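Local coordinates for protein methyltransferase 1 (Methanosarcina barkeri, PDB 2I2X) that catalyses methyl transfer from methanol to the cob(I)amide bound to its partner MtaC, as the zinc-dependent MtaB subunit of the methanogenic methanol pathway, at residues I249-S254 with Q380-D385; V276-G281 with N374-G379; I188-S193 with K438-C443; D360-R363 with A367-L370. All coordinates share one frame; numbering follows the deposited sequence.

Contact 1 (I249-S254 with Q380-D385); sequences ISAPRS and QSIVKD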
# COMPACT_ATOMS: atom_id res chain seq x y z
N ILE A 249 1.87 9.37 -29.36
CA ILE A 249 3.16 9.86 -29.91
C ILE A 249 4.37 9.27 -29.18
O ILE A 249 5.47 9.14 -29.77
CB ILE A 249 3.22 11.43 -29.87
CG1 ILE A 249 1.93 11.99 -30.49
CG2 ILE A 249 4.50 11.97 -30.50
CD1 ILE A 249 1.88 13.52 -30.77
N SER A 250 4.18 8.90 -27.90
CA SER A 250 5.30 8.43 -27.08
C SER A 250 5.68 7.05 -27.54
O SER A 250 6.84 6.65 -27.42
CB SER A 250 4.94 8.39 -25.59
OG SER A 250 3.99 7.37 -25.31
N ALA A 251 4.70 6.34 -28.09
CA ALA A 251 4.94 4.96 -28.56
C ALA A 251 6.13 4.84 -29.55
O ALA A 251 7.06 4.09 -29.28
CB ALA A 251 3.66 4.35 -29.13
N PRO A 252 6.10 5.57 -30.69
CA PRO A 252 7.31 5.50 -31.57
C PRO A 252 8.57 6.15 -31.00
O PRO A 252 9.68 5.74 -31.34
CB PRO A 252 6.87 6.19 -32.87
CG PRO A 252 5.69 7.03 -32.48
CD PRO A 252 5.03 6.41 -31.26
N ARG A 253 8.42 7.15 -30.14
CA ARG A 253 9.59 7.63 -29.41
C ARG A 253 10.25 6.50 -28.59
O ARG A 253 11.45 6.25 -28.73
CB ARG A 253 9.25 8.83 -28.52
CG ARG A 253 10.41 9.26 -27.54
CD ARG A 253 10.35 8.47 -26.21
NE ARG A 253 11.21 9.01 -25.16
CZ ARG A 253 11.60 8.34 -24.07
NH1 ARG A 253 11.23 7.08 -23.91
NH2 ARG A 253 12.40 8.93 -23.17
N SER A 254 9.45 5.80 -27.78
CA SER A 254 10.01 4.77 -26.90
C SER A 254 10.45 3.55 -27.70
O SER A 254 11.39 2.87 -27.32
CB SER A 254 9.03 4.40 -25.79
OG SER A 254 8.82 5.51 -24.90
N GLN A 380 0.10 -0.56 -35.91
CA GLN A 380 0.08 -0.72 -37.38
C GLN A 380 0.32 0.62 -38.10
O GLN A 380 0.92 0.67 -39.19
CB GLN A 380 -1.24 -1.33 -37.88
CG GLN A 380 -1.41 -2.81 -37.64
CD GLN A 380 -2.85 -3.28 -37.85
OE1 GLN A 380 -3.81 -2.68 -37.35
NE2 GLN A 380 -3.01 -4.38 -38.58
N SER A 381 -0.15 1.70 -37.47
CA SER A 381 -0.09 3.00 -38.09
C SER A 381 1.34 3.50 -38.01
O SER A 381 1.78 4.31 -38.86
CB SER A 381 -1.07 3.96 -37.42
OG SER A 381 -0.55 4.45 -36.20
N ILE A 382 2.08 3.02 -37.03
CA ILE A 382 3.49 3.37 -36.91
C ILE A 382 4.36 2.66 -37.96
O ILE A 382 5.17 3.30 -38.62
CB ILE A 382 4.02 3.07 -35.48
CG1 ILE A 382 3.28 3.98 -34.47
CG2 ILE A 382 5.58 3.17 -35.41
CD1 ILE A 382 3.39 3.54 -33.04
N VAL A 383 4.20 1.34 -38.10
CA VAL A 383 5.15 0.58 -38.89
C VAL A 383 4.96 0.87 -40.38
O VAL A 383 5.92 0.77 -41.16
CB VAL A 383 5.09 -0.96 -38.60
CG1 VAL A 383 5.41 -1.23 -37.14
CG2 VAL A 383 3.74 -1.56 -38.98
N LYS A 384 3.75 1.28 -40.76
CA LYS A 384 3.48 1.60 -42.17
C LYS A 384 4.35 2.75 -42.71
O LYS A 384 4.44 2.92 -43.91
CB LYS A 384 1.97 1.79 -42.46
CG LYS A 384 1.34 3.08 -41.93
CD LYS A 384 -0.13 3.20 -42.27
CE LYS A 384 -0.53 4.66 -42.19
NZ LYS A 384 -1.78 4.96 -41.43
N ASP A 385 5.01 3.51 -41.81
CA ASP A 385 6.02 4.53 -42.17
C ASP A 385 7.24 4.46 -41.24
O ASP A 385 7.88 5.46 -40.93
CB ASP A 385 5.40 5.95 -42.22
CG ASP A 385 4.51 6.18 -43.46
OD1 ASP A 385 3.29 6.39 -43.30
OD2 ASP A 385 5.01 6.13 -44.62

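Contact 2 (V276-G281 with N374-G379); sequences VKAITG and NAYRVG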
# COMPACT_ATOMS: atom_id res chain seq x y z
N VAL A 276 4.35 -0.82 -27.89
CA VAL A 276 5.71 -1.24 -28.21
C VAL A 276 5.86 -2.76 -28.31
O VAL A 276 6.57 -3.27 -29.20
CB VAL A 276 6.74 -0.64 -27.19
CG1 VAL A 276 8.13 -1.20 -27.41
CG2 VAL A 276 6.78 0.89 -27.30
N LYS A 277 5.16 -3.46 -27.41
CA LYS A 277 5.11 -4.92 -27.39
C LYS A 277 4.49 -5.43 -28.66
O LYS A 277 5.04 -6.36 -29.26
CB LYS A 277 4.34 -5.45 -26.18
CG LYS A 277 4.36 -6.98 -26.10
CD LYS A 277 3.93 -7.50 -24.77
CE LYS A 277 4.04 -9.04 -24.66
NZ LYS A 277 3.64 -9.45 -23.30
N ALA A 278 3.35 -4.87 -29.05
CA ALA A 278 2.70 -5.24 -30.32
C ALA A 278 3.64 -5.12 -31.53
O ALA A 278 3.62 -5.97 -32.42
CB ALA A 278 1.43 -4.42 -30.55
N ILE A 279 4.46 -4.07 -31.58
CA ILE A 279 5.40 -3.94 -32.66
C ILE A 279 6.56 -4.92 -32.52
O ILE A 279 6.87 -5.67 -33.45
CB ILE A 279 5.93 -2.48 -32.76
CG1 ILE A 279 4.79 -1.52 -33.12
CG2 ILE A 279 7.02 -2.37 -33.78
CD1 ILE A 279 5.15 -0.08 -32.92
N THR A 280 7.21 -4.92 -31.35
CA THR A 280 8.50 -5.60 -31.18
C THR A 280 8.43 -7.07 -30.78
O THR A 280 9.40 -7.82 -31.02
CB THR A 280 9.36 -4.91 -30.11
OG1 THR A 280 8.70 -4.99 -28.85
CG2 THR A 280 9.62 -3.44 -30.43
N GLY A 281 7.34 -7.49 -30.14
CA GLY A 281 7.26 -8.86 -29.61
C GLY A 281 8.18 -9.05 -28.42
O GLY A 281 8.49 -10.18 -28.03
N ASN A 374 -6.74 -1.80 -29.66
CA ASN A 374 -6.45 -0.44 -30.10
C ASN A 374 -4.95 -0.13 -30.10
O ASN A 374 -4.43 0.54 -31.01
CB ASN A 374 -7.24 0.58 -29.28
CG ASN A 374 -8.73 0.45 -29.51
OD1 ASN A 374 -9.14 0.22 -30.65
ND2 ASN A 374 -9.55 0.60 -28.44
N ALA A 375 -4.25 -0.60 -29.07
CA ALA A 375 -2.82 -0.43 -29.03
C ALA A 375 -2.16 -1.04 -30.29
O ALA A 375 -1.26 -0.44 -30.89
CB ALA A 375 -2.26 -1.04 -27.76
N TYR A 376 -2.65 -2.22 -30.69
CA TYR A 376 -2.14 -2.94 -31.85
C TYR A 376 -2.36 -2.09 -33.11
O TYR A 376 -1.48 -1.96 -33.96
CB TYR A 376 -2.83 -4.31 -31.99
CG TYR A 376 -2.31 -5.15 -33.12
CD1 TYR A 376 -2.86 -5.07 -34.42
CD2 TYR A 376 -1.23 -6.01 -32.91
CE1 TYR A 376 -2.33 -5.85 -35.49
CE2 TYR A 376 -0.70 -6.80 -33.94
CZ TYR A 376 -1.23 -6.72 -35.22
OH TYR A 376 -0.66 -7.51 -36.20
N ARG A 377 -3.56 -1.53 -33.22
CA ARG A 377 -3.93 -0.69 -34.36
C ARG A 377 -2.98 0.53 -34.45
O ARG A 377 -2.49 0.85 -35.54
CB ARG A 377 -5.40 -0.28 -34.24
CG ARG A 377 -5.92 0.63 -35.30
CD ARG A 377 -7.39 0.97 -35.10
NE ARG A 377 -7.83 2.13 -35.89
CZ ARG A 377 -9.09 2.59 -35.95
NH1 ARG A 377 -10.07 2.01 -35.26
NH2 ARG A 377 -9.37 3.66 -36.69
N VAL A 378 -2.70 1.16 -33.31
CA VAL A 378 -1.76 2.27 -33.28
C VAL A 378 -0.40 1.77 -33.68
O VAL A 378 0.28 2.41 -34.45
CB VAL A 378 -1.71 2.97 -31.92
CG1 VAL A 378 -0.53 3.95 -31.85
CG2 VAL A 378 -3.03 3.67 -31.63
N GLY A 379 -0.04 0.59 -33.19
CA GLY A 379 1.12 -0.16 -33.70
C GLY A 379 1.21 -0.22 -35.24
O GLY A 379 2.29 0.05 -35.80

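Contact 3 (I188-S193 with K438-C443); sequences IGCLGS and KFMDDC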
# COMPACT_ATOMS: atom_id res chain seq x y z
N ILE A 188 8.14 15.15 -28.48
CA ILE A 188 8.14 13.73 -28.17
C ILE A 188 8.57 12.91 -29.39
O ILE A 188 9.54 12.14 -29.34
CB ILE A 188 6.71 13.24 -27.68
CG1 ILE A 188 6.19 14.10 -26.52
CG2 ILE A 188 6.74 11.77 -27.36
CD1 ILE A 188 4.73 13.86 -26.18
N GLY A 189 7.83 13.06 -30.47
CA GLY A 189 8.10 12.31 -31.69
C GLY A 189 9.46 12.62 -32.32
O GLY A 189 10.17 11.71 -32.70
N CYS A 190 9.84 13.88 -32.42
CA CYS A 190 11.06 14.20 -33.15
C CYS A 190 12.28 14.32 -32.25
O CYS A 190 13.21 13.49 -32.33
CB CYS A 190 10.85 15.43 -34.03
SG CYS A 190 9.39 15.21 -35.13
N LEU A 191 12.28 15.32 -31.37
CA LEU A 191 13.44 15.53 -30.53
C LEU A 191 13.65 14.27 -29.72
O LEU A 191 14.76 13.71 -29.74
CB LEU A 191 13.27 16.74 -29.64
CG LEU A 191 12.99 18.10 -30.29
CD1 LEU A 191 12.89 19.15 -29.19
CD2 LEU A 191 14.07 18.50 -31.33
N GLY A 192 12.59 13.80 -29.06
CA GLY A 192 12.66 12.57 -28.27
C GLY A 192 13.31 11.42 -29.02
O GLY A 192 14.22 10.77 -28.50
N SER A 193 12.84 11.15 -30.22
CA SER A 193 13.37 10.03 -31.00
C SER A 193 14.88 10.17 -31.33
O SER A 193 15.65 9.19 -31.29
CB SER A 193 12.54 9.86 -32.28
OG SER A 193 11.22 9.35 -32.01
N LYS A 438 10.54 19.92 -43.70
CA LYS A 438 9.64 21.06 -43.53
C LYS A 438 9.24 21.27 -42.05
O LYS A 438 9.41 22.37 -41.48
CB LYS A 438 8.39 20.78 -44.34
CG LYS A 438 7.48 21.92 -44.73
CD LYS A 438 7.87 23.30 -44.29
CE LYS A 438 6.74 24.22 -44.74
NZ LYS A 438 6.63 25.47 -43.94
N PHE A 439 8.68 20.22 -41.44
CA PHE A 439 8.20 20.27 -40.08
C PHE A 439 9.37 20.53 -39.14
O PHE A 439 9.30 21.40 -38.26
CB PHE A 439 7.50 18.95 -39.70
CG PHE A 439 6.93 18.94 -38.30
CD1 PHE A 439 5.71 19.57 -38.02
CD2 PHE A 439 7.61 18.28 -37.27
CE1 PHE A 439 5.16 19.55 -36.75
CE2 PHE A 439 7.09 18.24 -36.00
CZ PHE A 439 5.84 18.88 -35.72
N MET A 440 10.46 19.79 -39.34
CA MET A 440 11.61 19.99 -38.50
C MET A 440 12.03 21.44 -38.54
O MET A 440 12.20 22.07 -37.47
CB MET A 440 12.76 19.04 -38.88
CG MET A 440 12.43 17.58 -38.59
SD MET A 440 11.91 17.25 -36.85
CE MET A 440 13.57 17.17 -36.14
N ASP A 441 12.13 21.99 -39.76
CA ASP A 441 12.55 23.37 -39.93
C ASP A 441 11.57 24.38 -39.37
O ASP A 441 12.01 25.30 -38.70
CB ASP A 441 12.88 23.74 -41.40
CG ASP A 441 13.48 25.16 -41.51
OD1 ASP A 441 14.53 25.42 -40.86
OD2 ASP A 441 12.87 26.02 -42.21
N ASP A 442 10.27 24.21 -39.62
CA ASP A 442 9.25 25.07 -39.00
C ASP A 442 9.39 25.09 -37.48
O ASP A 442 9.33 26.16 -36.85
CB ASP A 442 7.81 24.61 -39.33
CG ASP A 442 7.38 24.94 -40.75
OD1 ASP A 442 8.11 25.65 -41.48
OD2 ASP A 442 6.28 24.50 -41.15
N CYS A 443 9.58 23.90 -36.88
CA CYS A 443 9.61 23.78 -35.43
C CYS A 443 10.88 24.34 -34.84
O CYS A 443 10.83 25.05 -33.80
CB CYS A 443 9.39 22.33 -34.96
SG CYS A 443 7.78 21.68 -35.36

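Contact 4 (D360-R363 with A367-L370); sequences DRYR and AYML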
# COMPACT_ATOMS: atom_id res chain seq x y z
N ASP A 360 -11.51 -1.41 -17.83
CA ASP A 360 -11.12 -0.01 -17.91
C ASP A 360 -11.33 0.60 -19.28
O ASP A 360 -11.21 1.80 -19.41
CB ASP A 360 -9.66 0.14 -17.50
CG ASP A 360 -9.41 -0.26 -16.05
OD1 ASP A 360 -10.35 -0.14 -15.25
OD2 ASP A 360 -8.28 -0.67 -15.70
N ARG A 361 -11.65 -0.22 -20.30
CA ARG A 361 -11.83 0.29 -21.65
C ARG A 361 -12.66 1.59 -21.71
O ARG A 361 -12.37 2.47 -22.55
CB ARG A 361 -12.39 -0.78 -22.65
CG ARG A 361 -12.94 -0.15 -23.98
CD ARG A 361 -13.51 -1.14 -25.04
NE ARG A 361 -12.38 -1.87 -25.51
CZ ARG A 361 -11.92 -1.95 -26.75
NH1 ARG A 361 -12.54 -1.39 -27.78
NH2 ARG A 361 -10.81 -2.66 -26.92
N TYR A 362 -13.69 1.71 -20.84
CA TYR A 362 -14.61 2.86 -20.94
C TYR A 362 -14.40 3.93 -19.87
O TYR A 362 -15.10 4.97 -19.84
CB TYR A 362 -16.09 2.40 -21.01
CG TYR A 362 -16.38 1.55 -22.25
CD1 TYR A 362 -16.41 2.12 -23.53
CD2 TYR A 362 -16.58 0.17 -22.14
CE1 TYR A 362 -16.65 1.33 -24.67
CE2 TYR A 362 -16.81 -0.63 -23.26
CZ TYR A 362 -16.86 -0.04 -24.52
OH TYR A 362 -17.09 -0.84 -25.62
N ARG A 363 -13.41 3.69 -19.01
CA ARG A 363 -13.13 4.61 -17.95
C ARG A 363 -12.68 5.99 -18.44
O ARG A 363 -13.02 6.97 -17.79
CB ARG A 363 -12.08 4.03 -17.01
CG ARG A 363 -12.21 4.47 -15.53
CD ARG A 363 -11.23 3.67 -14.66
NE ARG A 363 -11.77 2.33 -14.50
CZ ARG A 363 -12.72 2.01 -13.61
NH1 ARG A 363 -13.26 2.92 -12.79
NH2 ARG A 363 -13.17 0.78 -13.59
N ALA A 367 -7.46 5.23 -21.45
CA ALA A 367 -7.50 3.81 -21.26
C ALA A 367 -7.97 3.14 -22.55
O ALA A 367 -7.35 2.16 -23.03
CB ALA A 367 -8.39 3.47 -20.10
N TYR A 368 -9.04 3.69 -23.12
CA TYR A 368 -9.58 3.20 -24.38
C TYR A 368 -8.52 2.90 -25.45
O TYR A 368 -8.53 1.83 -26.05
CB TYR A 368 -10.62 4.20 -24.94
CG TYR A 368 -11.43 3.60 -26.06
CD1 TYR A 368 -12.60 2.88 -25.78
CD2 TYR A 368 -11.02 3.72 -27.39
CE1 TYR A 368 -13.33 2.28 -26.77
CE2 TYR A 368 -11.78 3.12 -28.42
CZ TYR A 368 -12.93 2.40 -28.09
OH TYR A 368 -13.69 1.82 -29.06
N MET A 369 -7.62 3.86 -25.69
CA MET A 369 -6.57 3.71 -26.69
C MET A 369 -5.57 2.63 -26.30
O MET A 369 -5.01 1.95 -27.15
CB MET A 369 -5.84 5.05 -26.89
CG MET A 369 -4.81 5.08 -28.05
SD MET A 369 -3.13 4.55 -27.58
CE MET A 369 -2.49 6.06 -26.90
N LEU A 370 -5.35 2.45 -25.01
CA LEU A 370 -4.31 1.56 -24.56
C LEU A 370 -4.78 0.11 -24.53
O LEU A 370 -3.96 -0.80 -24.35
CB LEU A 370 -3.82 2.00 -23.18
CG LEU A 370 -2.43 2.63 -23.05
CD1 LEU A 370 -1.88 3.07 -24.34
CD2 LEU A 370 -2.42 3.71 -22.05
O HOH W 1 -15.37 -0.05 -27.89

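Contact 1 (I249-S254 with Q380-D385)
Ile382, near the end of helix 372-383, puts its side chain against Pro252 and Ala251. From CB, which faces the other helix, two branches diverge. The methyl CG2, anti to the backbone N, comes up to CB of Pro252 at 4.2 Å, the looser of the two touches on that ring. The longer branch starts at CG1, beside the backbone N, and runs on nearly extended (chi2 163°), so that CD1 sits 3.8 Å from CD of Pro252 and also 4.0 Å from CB of Ala251. The proline ring and the isoleucine chain cross at about a right angle. MtaB combines a TIM barrel with a helix bundle; here helix 240-259, which lies in sequence between barrel strands 213-216 and 285-287, meets helix 372-383, which follows the last barrel strand. Pro252 has no N-H to give to the preceding turn, and the helix kinks at that point. Ile275 and Ile279 of helix 273-280 and Ala396 of helix 389-409 also touch Ile382. Next to Pro252, Arg253 points into a polar network: its NH1 bonds to OG of Ser254 at 3.0 Å, with the hydroxyl 19° out of the guanidinium plane, while NE and NH2 form salt bridges with Asp219 and Asp217.

Contact 2 (V276-G281 with N374-G379)
Ala278 meets Tyr376, and Ile279 meets Gly379, where helix 273-280 lies against helix 372-383. In this protein of TIM barrel and helix bundle, the first helix precedes barrel strand 285-287 and the second comes after the last barrel strand. The helices approach closely: CA of Ala278 is 5.6 Å from CA of Tyr376, and CA of Ile279 is 5.8 Å from CA of Gly379. The apolar touches are few. CB of Ala278 rests 3.9 Å from CD2 of Tyr376, coming at the ring obliquely. CG of Tyr376 stands anti to the backbone N (chi1 -177°), which brings CD2 of the ring to the alanine methyl, while its hydroxyl bonds to the backbone O of Tyr11. Ile279 packs on bare backbone, its CG1 lying 4.0 Å from CA of Gly379, a residue with no side chain to hold the helices apart. The charged side chains look elsewhere: Lys277 forms a salt bridge with Asp308, and Arg377 with both Glu399 and Glu406. Within helix 273-280, O of Val276 takes two bonds from one residue: the backbone N of Thr280 at 2.8 Å and, from 42° out of the carbonyl plane, OG1 of the same threonine, also at 2.8 Å.

Contact 3 (I188-S193 with K438-C443)
Cys190 holds its SG beside the backbone N and anti to the carbonyl carbon, while the bend at chi2 (-54°) brings SD of Met440 to the cysteine and the further bend at chi3 (-82°) sets CE near CB of Cys190. SD of Met440 thus comes 3.5 Å from CB of Cys190 and 3.7 Å from its SG, and the terminal CE lies 3.9 Å from the same CB. Phe439, with CG anti to the backbone N, offers the rim of its ring: SG of Cys190 stands 3.9 Å from CE2 and 5.1 Å from the ring centroid. At 76° off the ring normal, this is a sulfur-aromatic contact at the edge. One face of the ring carries SG of Cys443, a turn further on, offset toward the rim. On helix 436-450, NZ of Lys438 also makes a salt bridge to OD1 of Asp442 at 2.9 Å, on the syn lone pair. Cys190 itself sits in a wide pi-type turn of helix 181-210. That helix lies in sequence between barrel strands 160-163 and 213-216; Ile188 packs it on helix 240-259, and Tyr390 of helix 389-409 both stacks on Phe439 and touches Cys190.

Contact 4 (D360-R363 with A367-L370)
Arg361 and Tyr368 bring the chain back on itself, their CA atoms 4.6 Å apart where the weakly bonded end of helix 349-361 folds against the short helix 365-368. The backbone takes part directly: O of Asp360 lies 3.3 Å from CB of Ala367, and O of Arg361 lies 3.3 Å from CD1 of Tyr368, near the plane of that ring at its edge. The side chain of Arg361 then passes obliquely across the tyrosine. Its CG is 3.5 Å from CD1 of Tyr368, and the same CG stands over the centre of one face of the Tyr362 ring, so the aliphatic part of the arginine touches both aromatics. A bend at chi3 (-69°) turns the guanidinium over Tyr368 in an off-centre cation-pi contact, CZ 5.0 Å from the ring centroid, with the two planes 67° apart. The tyrosines lie side by side, pointing the same way, CE1 to CE1. Between the three polar ends sits a water that accepts from NH1 of Arg361 at 3.1 Å, donates to OH of Tyr362 at 3.0 Å and bonds to OH of Tyr368 at 2.8 Å. NH2 of Arg361 forms a salt bridge with Asp373, and OH of Tyr362 bonds to Asp3 of a neighbouring subunit. Arg363 pairs through NE with OD1 of Asp360, whose OD2 takes the backbone N of Asn301 and of Leu302, and gives NH1 to Val76 O in the second copy of this protein. The buried charge of Arg361 is probably balanced chiefly by Asp373, with ring and water adding favourable contacts.

In the fold
From the N terminus, the chain first passes 188-193 and 249-254, whose helices already touch through Ile249 and Arg253, then 276-281. It next folds tightly on itself in contact 4, joining 360-363 to 367-370 over three intervening residues. Helix 372-383 follows and closes two larger loops in turn, contact 2 through 374-379 and contact 1 through 380-385. Contact 3 shuts the outermost loop at 438-443. All four are nested and none cross. Contacts 1 and 2 adjoin through Ile279 and Ile382, and contact 2 meets contact 4 where Asn374 probably bonds to O of Tyr368. Contacts 1, 2 and 3 tie helices set between barrel strands to late helices; contact 4 joins two late ones.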